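Local coordinates for protein transcriptional regulator (Streptococcus dysgalactiae, PDB 5W4N) that serves as a receptor for SHP pheromones in quorum sensing and, as a transcriptional regulator with a helix-turn-helix domain, probably binds DNA, at residues 101-106 with 124-129; 133-138 with 161-166; 190-195 with 206-211; 249-254 with 265-270. The protein carries 1 engineered substitution. One frame throughout, in Å; residues are numbered along the deposited sequence.

Contact 1. Residues 101-106 with 124-129; sequences HKDYES and EEEVTR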
# COMPACT_ATOMS: atom_id res chain seq x y z
N HIS A 101 -7.19 0.60 30.11
CA HIS A 101 -5.89 1.08 30.57
C HIS A 101 -5.13 1.77 29.44
O HIS A 101 -4.37 2.72 29.69
CB HIS A 101 -5.06 -0.06 31.15
CG HIS A 101 -4.77 -1.16 30.17
ND1 HIS A 101 -5.75 -1.99 29.66
CD2 HIS A 101 -3.61 -1.56 29.60
CE1 HIS A 101 -5.20 -2.85 28.82
NE2 HIS A 101 -3.90 -2.61 28.77
N LYS A 102 -5.32 1.32 28.20
CA LYS A 102 -4.72 1.97 27.04
C LYS A 102 -5.46 3.27 26.76
O LYS A 102 -6.64 3.25 26.40
CB LYS A 102 -4.76 1.04 25.83
CG LYS A 102 -4.04 -0.28 26.03
CD LYS A 102 -2.54 -0.08 26.15
CE LYS A 102 -1.81 -1.41 26.30
NZ LYS A 102 -0.33 -1.23 26.31
N ASP A 103 -4.78 4.40 26.92
CA ASP A 103 -5.47 5.69 26.88
C ASP A 103 -5.93 6.03 25.46
O ASP A 103 -7.14 6.16 25.21
CB ASP A 103 -4.56 6.79 27.42
CG ASP A 103 -5.25 8.14 27.45
OD1 ASP A 103 -6.37 8.22 28.01
OD2 ASP A 103 -4.68 9.12 26.93
N TYR A 104 -4.99 6.18 24.53
CA TYR A 104 -5.34 6.63 23.19
C TYR A 104 -6.24 5.63 22.48
O TYR A 104 -7.14 6.02 21.72
CB TYR A 104 -4.08 6.89 22.37
CG TYR A 104 -3.07 7.80 23.05
CD1 TYR A 104 -3.49 8.91 23.77
CD2 TYR A 104 -1.71 7.53 22.97
CE1 TYR A 104 -2.57 9.74 24.40
CE2 TYR A 104 -0.79 8.35 23.59
CZ TYR A 104 -1.22 9.45 24.31
OH TYR A 104 -0.30 10.27 24.93
N GLU A 105 -6.02 4.34 22.71
CA GLU A 105 -6.87 3.32 22.10
C GLU A 105 -8.30 3.42 22.60
O GLU A 105 -9.26 3.34 21.81
CB GLU A 105 -6.31 1.92 22.36
CG GLU A 105 -5.04 1.59 21.59
CD GLU A 105 -3.79 2.16 22.24
OE1 GLU A 105 -3.91 2.81 23.30
OE2 GLU A 105 -2.69 1.96 21.69
N SER A 106 -8.48 3.60 23.91
CA SER A 106 -9.82 3.72 24.47
C SER A 106 -10.51 4.99 23.97
O SER A 106 -11.72 4.98 23.70
CB SER A 106 -9.77 3.70 25.99
OG SER A 106 -8.96 4.76 26.49
N GLU A 124 -13.23 15.65 27.41
CA GLU A 124 -12.37 16.72 26.93
C GLU A 124 -10.94 16.55 27.43
O GLU A 124 -9.99 17.00 26.77
CB GLU A 124 -12.93 18.08 27.36
CG GLU A 124 -14.43 18.20 27.13
CD GLU A 124 -14.87 19.63 26.90
OE1 GLU A 124 -14.11 20.56 27.24
OE2 GLU A 124 -15.99 19.83 26.38
N GLU A 125 -10.76 15.89 28.57
CA GLU A 125 -9.41 15.59 29.04
C GLU A 125 -8.76 14.48 28.22
O GLU A 125 -7.54 14.46 28.08
CB GLU A 125 -9.45 15.20 30.52
CG GLU A 125 -8.11 15.35 31.25
CD GLU A 125 -7.30 16.54 30.78
OE1 GLU A 125 -6.11 16.35 30.44
OE2 GLU A 125 -7.83 17.67 30.77
N GLU A 126 -9.57 13.57 27.67
CA GLU A 126 -9.01 12.52 26.82
C GLU A 126 -8.56 13.07 25.48
O GLU A 126 -7.51 12.69 24.96
CB GLU A 126 -10.04 11.41 26.62
CG GLU A 126 -10.17 10.46 27.81
CD GLU A 126 -11.26 9.42 27.61
OE1 GLU A 126 -12.38 9.80 27.23
OE2 GLU A 126 -10.98 8.22 27.83
N VAL A 127 -9.35 13.98 24.90
CA VAL A 127 -8.99 14.57 23.61
C VAL A 127 -7.74 15.43 23.75
O VAL A 127 -6.87 15.43 22.87
CB VAL A 127 -10.17 15.38 23.05
CG1 VAL A 127 -9.80 16.05 21.73
CG2 VAL A 127 -11.40 14.50 22.88
N THR A 128 -7.62 16.16 24.86
CA THR A 128 -6.45 17.01 25.07
C THR A 128 -5.18 16.19 25.15
O THR A 128 -4.15 16.56 24.58
CB THR A 128 -6.64 17.86 26.32
OG1 THR A 128 -7.58 18.91 26.06
CG2 THR A 128 -5.32 18.48 26.77
N ARG A 129 -5.23 15.05 25.85
CA ARG A 129 -4.07 14.16 25.90
C ARG A 129 -3.77 13.59 24.53
O ARG A 129 -2.60 13.40 24.17
CB ARG A 129 -4.32 13.04 26.91
CG ARG A 129 -4.02 13.41 28.35
CD ARG A 129 -3.82 12.17 29.20
NE ARG A 129 -4.96 11.91 30.07
CZ ARG A 129 -6.08 11.30 29.69
NH1 ARG A 129 -6.21 10.88 28.44
NH2 ARG A 129 -7.07 11.11 30.55
O HOH W 1 -6.85 10.05 24.96
O HOH W 2 -0.64 13.02 26.02
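The carboxylate of Asp-103 and the guanidinium of Arg-129 form the tight spot of this contact, a salt bridge of 2.7 Å from OD1 to NH1. The two planes stand 77° apart, so NH1 alone bears on the carboxylate instead of the paired, coplanar grip that arginine can offer. Asp-103 reaches across because its CG lies anti to the backbone N (chi1 -177°), while the arginine chain bends at chi3 (-106°) and keeps its guanidinium close to its own helix, one face over the carbonyl O of Glu-125. A short acid at the start of a helix and a long base in the second turn of the next suit this span.

Elsewhere the two segments meet loosely and through water. One water donates to Asp-103 OD2 and, at 2.7 Å, to Glu-126 O; a second joins Tyr-104 OH to Arg-129 O, which otherwise comes no nearer to the ring than 3.7 Å at CE1. Glu-126 turns its charge to Lys-110.

This is a surface contact between helices 103-113 and 124-136 of the Rgg C-terminal, TPR-clan region. Next to it the Tyr-104 ring meets that of Tyr-133 and packs on Tyr-143 and Leu-147 of helix 142-151.

Contact 2. Residues 133-138 with 161-166; sequences YLFSVE and FLLTKE. With DMS (dimethyl sulfoxide), chain D.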
# COMPACT_ATOMS: atom_id res chain seq x y z
N TYR A 133 -0.37 14.40 22.37
CA TYR A 133 0.45 13.33 21.83
C TYR A 133 0.70 13.54 20.34
O TYR A 133 1.85 13.49 19.88
CB TYR A 133 -0.24 11.99 22.08
CG TYR A 133 0.36 10.82 21.34
CD1 TYR A 133 1.54 10.23 21.79
CD2 TYR A 133 -0.24 10.29 20.21
CE1 TYR A 133 2.09 9.16 21.13
CE2 TYR A 133 0.31 9.22 19.54
CZ TYR A 133 1.48 8.66 20.01
OH TYR A 133 2.03 7.59 19.35
N LEU A 134 -0.36 13.80 19.57
CA LEU A 134 -0.21 13.95 18.13
C LEU A 134 0.59 15.19 17.76
O LEU A 134 1.30 15.19 16.75
CB LEU A 134 -1.58 13.98 17.46
CG LEU A 134 -2.45 12.73 17.67
CD1 LEU A 134 -3.90 13.01 17.28
CD2 LEU A 134 -1.88 11.55 16.91
N PHE A 135 0.49 16.26 18.56
CA PHE A 135 1.28 17.46 18.32
C PHE A 135 2.76 17.25 18.58
O PHE A 135 3.58 18.04 18.10
CB PHE A 135 0.78 18.61 19.20
CG PHE A 135 -0.18 19.54 18.52
CD1 PHE A 135 0.10 20.07 17.27
CD2 PHE A 135 -1.36 19.91 19.15
CE1 PHE A 135 -0.79 20.94 16.65
CE2 PHE A 135 -2.25 20.78 18.54
CZ PHE A 135 -1.96 21.29 17.29
N SER A 136 3.13 16.21 19.33
CA SER A 136 4.48 16.08 19.87
C SER A 136 5.28 14.92 19.29
O SER A 136 6.45 14.77 19.63
CB SER A 136 4.41 15.94 21.40
OG SER A 136 3.75 17.05 21.99
N VAL A 137 4.68 14.10 18.42
CA VAL A 137 5.38 12.93 17.92
C VAL A 137 6.50 13.35 16.97
O VAL A 137 6.47 14.43 16.36
CB VAL A 137 4.41 11.96 17.22
CG1 VAL A 137 3.53 11.25 18.25
CG2 VAL A 137 3.57 12.69 16.19
N GLU A 138 7.51 12.48 16.84
CA GLU A 138 8.59 12.73 15.90
C GLU A 138 8.12 12.57 14.46
O GLU A 138 8.56 13.30 13.57
CB GLU A 138 9.77 11.80 16.19
CG GLU A 138 10.78 12.37 17.14
CD GLU A 138 11.42 13.64 16.61
OE1 GLU A 138 11.36 14.67 17.31
OE2 GLU A 138 11.98 13.60 15.50
N PHE A 161 -7.02 21.41 11.82
CA PHE A 161 -6.23 21.94 10.71
C PHE A 161 -4.75 21.98 11.06
O PHE A 161 -3.89 21.58 10.26
CB PHE A 161 -6.72 23.33 10.32
CG PHE A 161 -5.85 24.01 9.30
CD1 PHE A 161 -5.88 23.60 7.97
CD2 PHE A 161 -4.99 25.03 9.66
CE1 PHE A 161 -5.08 24.21 7.03
CE2 PHE A 161 -4.18 25.64 8.72
CZ PHE A 161 -4.23 25.24 7.40
N LEU A 162 -4.42 22.47 12.26
CA LEU A 162 -3.02 22.55 12.67
C LEU A 162 -2.39 21.17 12.78
O LEU A 162 -1.23 20.97 12.41
CB LEU A 162 -2.90 23.31 13.99
CG LEU A 162 -3.24 24.80 13.93
CD1 LEU A 162 -3.22 25.41 15.33
CD2 LEU A 162 -2.29 25.54 13.00
N LEU A 163 -3.15 20.19 13.30
CA LEU A 163 -2.67 18.82 13.31
C LEU A 163 -2.48 18.28 11.90
O LEU A 163 -1.51 17.57 11.62
CB LEU A 163 -3.64 17.93 14.09
CG LEU A 163 -3.61 18.03 15.62
CD1 LEU A 163 -4.69 17.16 16.23
CD2 LEU A 163 -2.23 17.63 16.14
N THR A 164 -3.41 18.62 11.00
CA THR A 164 -3.30 18.17 9.61
C THR A 164 -2.05 18.73 8.94
O THR A 164 -1.37 18.02 8.19
CB THR A 164 -4.56 18.56 8.83
OG1 THR A 164 -5.70 17.93 9.42
CG2 THR A 164 -4.45 18.15 7.37
N LYS A 165 -1.74 20.00 9.21
CA LYS A 165 -0.51 20.59 8.70
C LYS A 165 0.71 19.79 9.14
O LYS A 165 1.59 19.47 8.33
CB LYS A 165 -0.38 22.04 9.18
CG LYS A 165 -1.00 23.07 8.25
CD LYS A 165 -0.64 24.49 8.69
CE LYS A 165 0.76 24.87 8.25
NZ LYS A 165 1.01 26.33 8.40
N GLU A 166 0.78 19.46 10.43
CA GLU A 166 1.93 18.71 10.94
C GLU A 166 1.97 17.30 10.37
O GLU A 166 3.06 16.79 10.06
CB GLU A 166 1.88 18.68 12.47
CG GLU A 166 1.84 20.05 13.12
CD GLU A 166 2.32 20.03 14.55
OE1 GLU A 166 2.65 21.10 15.09
OE2 GLU A 166 2.36 18.93 15.15
S DMS D . -1.69 28.88 7.17
O DMS D . -0.87 27.64 7.01
C1 DMS D . -3.10 28.83 6.03
C2 DMS D . -2.56 28.84 8.76
O HOH W 3 2.89 16.40 15.11
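Phe-135 lays one face of its ring against Leu-163, and a single methyl, CD2, sits over the ring centre in a CH-pi contact, 3.5 Å from the centroid and 9° off the ring normal; the two side chains cross at about a right angle. The edge of the same ring serves other neighbours. Leu-162 brings its CB near the ring plane, 4.0 Å from CZ, and the carboxylate of Glu-166 comes to the rim at CD1, with OE2 3.3 Å away. There the carboxylate plane is turned 79° from the ring, and the negative oxygen faces the slightly positive ring hydrogens, which probably favours the approach. Glu-166 gets this far because its chain runs extended beyond CG (chi2 -158°). A water lies within 2.6 Å of both Glu-166 OE2 and the backbone carbonyl O of Leu-134. Leu-134 adds its CB against Leu-163 CD2, at 3.9 Å, so this one methyl packs on two residues of segment 133-138.

Lys-165 NZ donates to the O of a dimethyl sulfoxide, probably from the crystallisation liquor. Helices 124-136 and 157-170 of the all-helical, TPR-clan Rgg C-terminal region touch directly, and helix 142-151, which lies between them in the chain, packs alongside: Leu-134 rests on Glu-144, Leu-163 on Leu-148. Helix 157-170 also meets later helices: Phe-161 stacks with His-203 and Thr-164 touches helix 179-197.

Contact 3. Residues 190-195 with 206-211; sequences NCLIIS and YLIEKI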
# COMPACT_ATOMS: atom_id res chain seq x y z
N ASN A 190 -10.38 15.46 3.61
CA ASN A 190 -11.48 15.61 4.56
C ASN A 190 -11.40 16.94 5.30
O ASN A 190 -12.42 17.60 5.51
CB ASN A 190 -11.47 14.44 5.55
CG ASN A 190 -12.65 14.48 6.51
OD1 ASN A 190 -13.79 14.26 6.10
ND2 ASN A 190 -12.37 14.75 7.78
N CYS A 191 -10.19 17.34 5.70
CA CYS A 191 -10.02 18.65 6.33
C CYS A 191 -10.29 19.78 5.34
O CYS A 191 -10.76 20.85 5.74
CB CYS A 191 -8.61 18.78 6.90
SG CYS A 191 -8.34 20.26 7.90
N LEU A 192 -10.01 19.55 4.06
CA LEU A 192 -10.31 20.56 3.04
C LEU A 192 -11.81 20.81 2.94
O LEU A 192 -12.26 21.96 2.84
CB LEU A 192 -9.74 20.13 1.69
CG LEU A 192 -10.09 20.97 0.46
CD1 LEU A 192 -9.76 22.44 0.68
CD2 LEU A 192 -9.37 20.43 -0.76
N ILE A 193 -12.61 19.74 2.97
CA ILE A 193 -14.07 19.88 2.91
C ILE A 193 -14.56 20.73 4.07
O ILE A 193 -15.39 21.63 3.90
CB ILE A 193 -14.75 18.50 2.91
CG1 ILE A 193 -14.22 17.64 1.76
CG2 ILE A 193 -16.26 18.65 2.81
CD1 ILE A 193 -14.76 16.23 1.75
N ILE A 194 -14.06 20.46 5.28
CA ILE A 194 -14.49 21.21 6.45
C ILE A 194 -14.07 22.67 6.35
O ILE A 194 -14.82 23.58 6.71
CB ILE A 194 -13.94 20.55 7.73
CG1 ILE A 194 -14.40 19.09 7.82
CG2 ILE A 194 -14.37 21.33 8.96
CD1 ILE A 194 -13.79 18.33 8.97
N SER A 195 -12.86 22.92 5.84
CA SER A 195 -12.38 24.29 5.68
C SER A 195 -13.26 25.08 4.73
O SER A 195 -13.45 26.29 4.91
CB SER A 195 -10.94 24.29 5.19
OG SER A 195 -10.85 23.88 3.84
N TYR A 206 -4.19 26.35 1.20
CA TYR A 206 -3.00 25.64 1.66
C TYR A 206 -3.16 24.13 1.46
O TYR A 206 -2.25 23.47 0.94
CB TYR A 206 -2.74 25.96 3.13
CG TYR A 206 -1.58 25.20 3.74
CD1 TYR A 206 -1.76 23.94 4.30
CD2 TYR A 206 -0.30 25.74 3.76
CE1 TYR A 206 -0.71 23.24 4.85
CE2 TYR A 206 0.76 25.05 4.31
CZ TYR A 206 0.55 23.80 4.86
OH TYR A 206 1.60 23.11 5.41
N LEU A 207 -4.30 23.58 1.88
CA LEU A 207 -4.52 22.15 1.75
C LEU A 207 -4.55 21.72 0.28
O LEU A 207 -4.06 20.65 -0.07
CB LEU A 207 -5.82 21.76 2.45
CG LEU A 207 -5.80 21.96 3.97
CD1 LEU A 207 -7.20 21.87 4.55
CD2 LEU A 207 -4.87 20.94 4.63
N ILE A 208 -5.13 22.57 -0.58
CA ILE A 208 -5.20 22.25 -2.01
C ILE A 208 -3.80 22.06 -2.58
O ILE A 208 -3.53 21.11 -3.31
CB ILE A 208 -5.97 23.35 -2.76
CG1 ILE A 208 -7.46 23.28 -2.43
CG2 ILE A 208 -5.74 23.24 -4.26
CD1 ILE A 208 -8.22 24.50 -2.84
N GLU A 209 -2.88 22.97 -2.23
CA GLU A 209 -1.51 22.85 -2.73
C GLU A 209 -0.83 21.60 -2.20
O GLU A 209 -0.04 20.96 -2.91
CB GLU A 209 -0.70 24.10 -2.35
CG GLU A 209 -1.11 25.35 -3.11
CD GLU A 209 -0.20 26.53 -2.80
OE1 GLU A 209 0.69 26.38 -1.94
OE2 GLU A 209 -0.38 27.59 -3.42
N LYS A 210 -1.11 21.23 -0.94
CA LYS A 210 -0.51 20.03 -0.37
C LYS A 210 -1.08 18.77 -1.01
O LYS A 210 -0.35 17.82 -1.29
CB LYS A 210 -0.71 20.01 1.14
CG LYS A 210 0.04 21.10 1.88
CD LYS A 210 1.53 21.01 1.60
CE LYS A 210 2.29 22.10 2.33
NZ LYS A 210 3.75 22.06 2.01
N ILE A 211 -2.40 18.75 -1.23
CA ILE A 211 -3.04 17.58 -1.83
C ILE A 211 -2.55 17.36 -3.25
O ILE A 211 -2.27 16.23 -3.67
CB ILE A 211 -4.57 17.72 -1.76
CG1 ILE A 211 -5.05 17.64 -0.31
CG2 ILE A 211 -5.24 16.65 -2.61
CD1 ILE A 211 -6.42 18.24 -0.09
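Cys-191 and Leu-207 open the buried meeting of segments 190-195 and 206-211, with SG 3.9 Å from the leucine methyl CD1. The sulfur stands anti to the backbone N (chi1 -172°), and CB also approaches CD1; a small, apolar side chain suits so close an approach of the leucine methyl. Leu-192 follows, and its backbone takes the same methyl: Leu-207 CD1 lies 3.7 Å from Leu-192 N. Here the methyl packs on the helix backbone itself, where the CA atoms of the two leucines approach to 6.1 Å.

These segments belong to helices 179-197 and 201-215, consecutive in the chain and running nearly antiparallel, at 157° between their directions, with axes 9.8 Å apart. Antiparallel helical pairs of this kind are the recurring element of TPR-like folds, consistent with the clan to which the Rgg C-terminal region is assigned.

The side chain of Leu-192 reaches further along the partner helix. Its CD2 meets Ile-211 CD1 at 3.7 Å and Ile-208 CG1 at 3.8 Å, crossing both isoleucines at a slant; residues 208 and 211 lie about one turn apart, and the methyl CD2 touches both. Beyond it, Ile-208 goes on to His-231 and Tyr-234, and Ile-211 to Phe-227, all on helix 221-236. Ser-195, a turn after Leu-192, keeps its hydroxyl compact: OG donates to Leu-192 O at 2.6 Å, which gives a buried polar group a partner within its own helix. The same OG is hydrogen-bonded with Ser-204 OG and comes within 4.2 Å of Leu-207 CD1.

Contact 4. Residues 249-254 with 265-270; sequences QALQIF and SYKEHY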
# COMPACT_ATOMS: atom_id res chain seq x y z
N GLN A 249 -18.27 16.24 -13.26
CA GLN A 249 -17.35 15.26 -13.84
C GLN A 249 -16.99 14.17 -12.84
O GLN A 249 -16.92 12.99 -13.20
CB GLN A 249 -16.10 15.96 -14.36
CG GLN A 249 -16.31 16.74 -15.65
CD GLN A 249 -15.10 17.58 -16.02
OE1 GLN A 249 -14.12 17.65 -15.28
NE2 GLN A 249 -15.18 18.24 -17.17
N ALA A 250 -16.77 14.55 -11.58
CA ALA A 250 -16.47 13.55 -10.55
C ALA A 250 -17.66 12.63 -10.32
O ALA A 250 -17.48 11.43 -10.09
CB ALA A 250 -16.06 14.24 -9.25
N LEU A 251 -18.87 13.18 -10.37
CA LEU A 251 -20.06 12.34 -10.26
C LEU A 251 -20.16 11.36 -11.42
O LEU A 251 -20.57 10.21 -11.24
CB LEU A 251 -21.31 13.22 -10.18
CG LEU A 251 -21.51 13.95 -8.85
CD1 LEU A 251 -22.39 15.17 -9.03
CD2 LEU A 251 -22.09 13.00 -7.82
N GLN A 252 -19.79 11.80 -12.62
CA GLN A 252 -19.81 10.90 -13.77
C GLN A 252 -18.78 9.79 -13.63
O GLN A 252 -19.00 8.66 -14.07
CB GLN A 252 -19.57 11.69 -15.06
CG GLN A 252 -20.84 12.25 -15.68
CD GLN A 252 -20.56 13.13 -16.88
OE1 GLN A 252 -21.31 14.05 -17.18
NE2 GLN A 252 -19.46 12.85 -17.58
N ILE A 253 -17.63 10.10 -13.01
CA ILE A 253 -16.63 9.07 -12.75
C ILE A 253 -17.20 8.00 -11.83
O ILE A 253 -17.07 6.80 -12.08
CB ILE A 253 -15.35 9.69 -12.17
CG1 ILE A 253 -14.69 10.62 -13.19
CG2 ILE A 253 -14.37 8.60 -11.74
CD1 ILE A 253 -13.48 11.34 -12.66
N PHE A 254 -17.85 8.43 -10.74
CA PHE A 254 -18.50 7.49 -9.84
C PHE A 254 -19.54 6.65 -10.58
O PHE A 254 -19.61 5.43 -10.39
CB PHE A 254 -19.17 8.23 -8.68
CG PHE A 254 -18.20 8.81 -7.68
CD1 PHE A 254 -17.05 8.12 -7.34
CD2 PHE A 254 -18.46 10.03 -7.09
CE1 PHE A 254 -16.16 8.65 -6.41
CE2 PHE A 254 -17.57 10.57 -6.16
CZ PHE A 254 -16.43 9.88 -5.83
N SER A 265 -24.17 9.51 -2.76
CA SER A 265 -23.77 10.32 -1.62
C SER A 265 -23.24 11.68 -2.05
O SER A 265 -23.53 12.70 -1.41
CB SER A 265 -22.72 9.58 -0.79
OG SER A 265 -22.41 10.29 0.39
N TYR A 266 -22.47 11.72 -3.14
CA TYR A 266 -21.99 13.00 -3.65
C TYR A 266 -23.06 13.71 -4.47
O TYR A 266 -23.07 14.95 -4.51
CB TYR A 266 -20.73 12.79 -4.49
CG TYR A 266 -19.48 12.68 -3.65
CD1 TYR A 266 -19.19 11.51 -2.95
CD2 TYR A 266 -18.60 13.74 -3.53
CE1 TYR A 266 -18.05 11.40 -2.18
CE2 TYR A 266 -17.45 13.65 -2.76
CZ TYR A 266 -17.19 12.47 -2.08
OH TYR A 266 -16.06 12.37 -1.31
N LYS A 267 -23.96 12.97 -5.11
CA LYS A 267 -25.09 13.59 -5.79
C LYS A 267 -25.95 14.35 -4.80
O LYS A 267 -26.31 15.51 -5.03
CB LYS A 267 -25.91 12.53 -6.53
CG LYS A 267 -27.02 13.10 -7.41
CD LYS A 267 -26.48 13.52 -8.77
CE LYS A 267 -27.61 13.97 -9.68
NZ LYS A 267 -27.11 14.39 -11.02
N GLU A 268 -26.28 13.72 -3.67
CA GLU A 268 -27.10 14.37 -2.65
C GLU A 268 -26.47 15.67 -2.17
O GLU A 268 -27.17 16.66 -1.96
CB GLU A 268 -27.33 13.41 -1.48
CG GLU A 268 -28.39 13.86 -0.49
CD GLU A 268 -29.66 14.34 -1.15
OE1 GLU A 268 -30.13 13.67 -2.10
OE2 GLU A 268 -30.20 15.38 -0.73
N HIS A 269 -25.15 15.67 -1.97
CA HIS A 269 -24.47 16.90 -1.59
C HIS A 269 -24.55 17.94 -2.70
O HIS A 269 -24.67 19.14 -2.43
CB HIS A 269 -23.01 16.60 -1.24
CG HIS A 269 -22.22 17.80 -0.85
ND1 HIS A 269 -21.60 18.62 -1.77
CD2 HIS A 269 -21.93 18.33 0.36
CE1 HIS A 269 -20.97 19.60 -1.15
NE2 HIS A 269 -21.16 19.44 0.15
N TYR A 270 -24.48 17.50 -3.96
CA TYR A 270 -24.54 18.43 -5.08
C TYR A 270 -25.92 19.04 -5.23
O TYR A 270 -26.05 20.24 -5.52
CB TYR A 270 -24.12 17.71 -6.37
CG TYR A 270 -24.04 18.59 -7.59
CD1 TYR A 270 -22.90 19.35 -7.85
CD2 TYR A 270 -25.09 18.66 -8.49
CE1 TYR A 270 -22.82 20.15 -8.98
CE2 TYR A 270 -25.02 19.46 -9.62
CZ TYR A 270 -23.88 20.20 -9.85
OH TYR A 270 -23.81 21.00 -10.97
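Segments 249-254 and 265-270 run nearly antiparallel, their directions 155° apart and their axes 10.1 Å apart at closest approach; the nearest CA atoms, those of Leu-251 and Lys-267, are separated by 6.8 Å. Into this spacing Leu-251 inserts its two methyls. CD2 presses on the partner backbone, 3.3 Å from Lys-267 N and 3.6 Å from Tyr-266 CB, while CD1 leans toward Tyr-270, 4.1 Å from CG. A leucine suits the place because its fork lets one side chain touch residues a turn apart, Tyr-266 with Lys-267 by CD2 and Tyr-270 by CD1. Lys-267 brings its CB alongside CD2, its aliphatic start serving here while the chain bends at chi2 (83°).

The pair of helices, 242-256 and 260-273, forms an antiparallel hairpin near the C-terminal end of the chain, consistent with the stacked antiparallel helix pairs of other members of the TPR clan. Helix 242-256 also lies at the dimer interface.

A turn beyond Leu-251, Phe-254 comes over one face of the Tyr-266 ring, CE2 to CD1 3.7 Å and offset toward the rim. The ring planes stand 47° apart, so the pair is oblique. Both rings also look to other helices: Tyr-266 meets Tyr-229 edge-to-face, and Phe-254 packs on Phe-221 of the second subunit. Gln-252 lies against Gln-252 of that subunit.

The four contacts come in series along the chain, all within the Rgg C-terminal, TPR-clan region, and each joins helices lying close in sequence. Contacts 1 and 2 share helix 124-136; their centres are 16 Å apart, and Tyr-104 OH touches Tyr-133 CB at 3.3 Å. Contacts 2 and 3, centres 15 Å apart, touch where Lys-165 and Phe-161 pack on Tyr-206, Leu-207 and Cys-191. The centre of contact 4 is 19 Å from that of contact 3, nearest atoms about 5 Å away, and 37 Å from that of contact 1. The order fits an elongated helical repeat built stepwise; contacts 1, 2 and 4 include residues within reach of the second subunit, which does not touch contact 3.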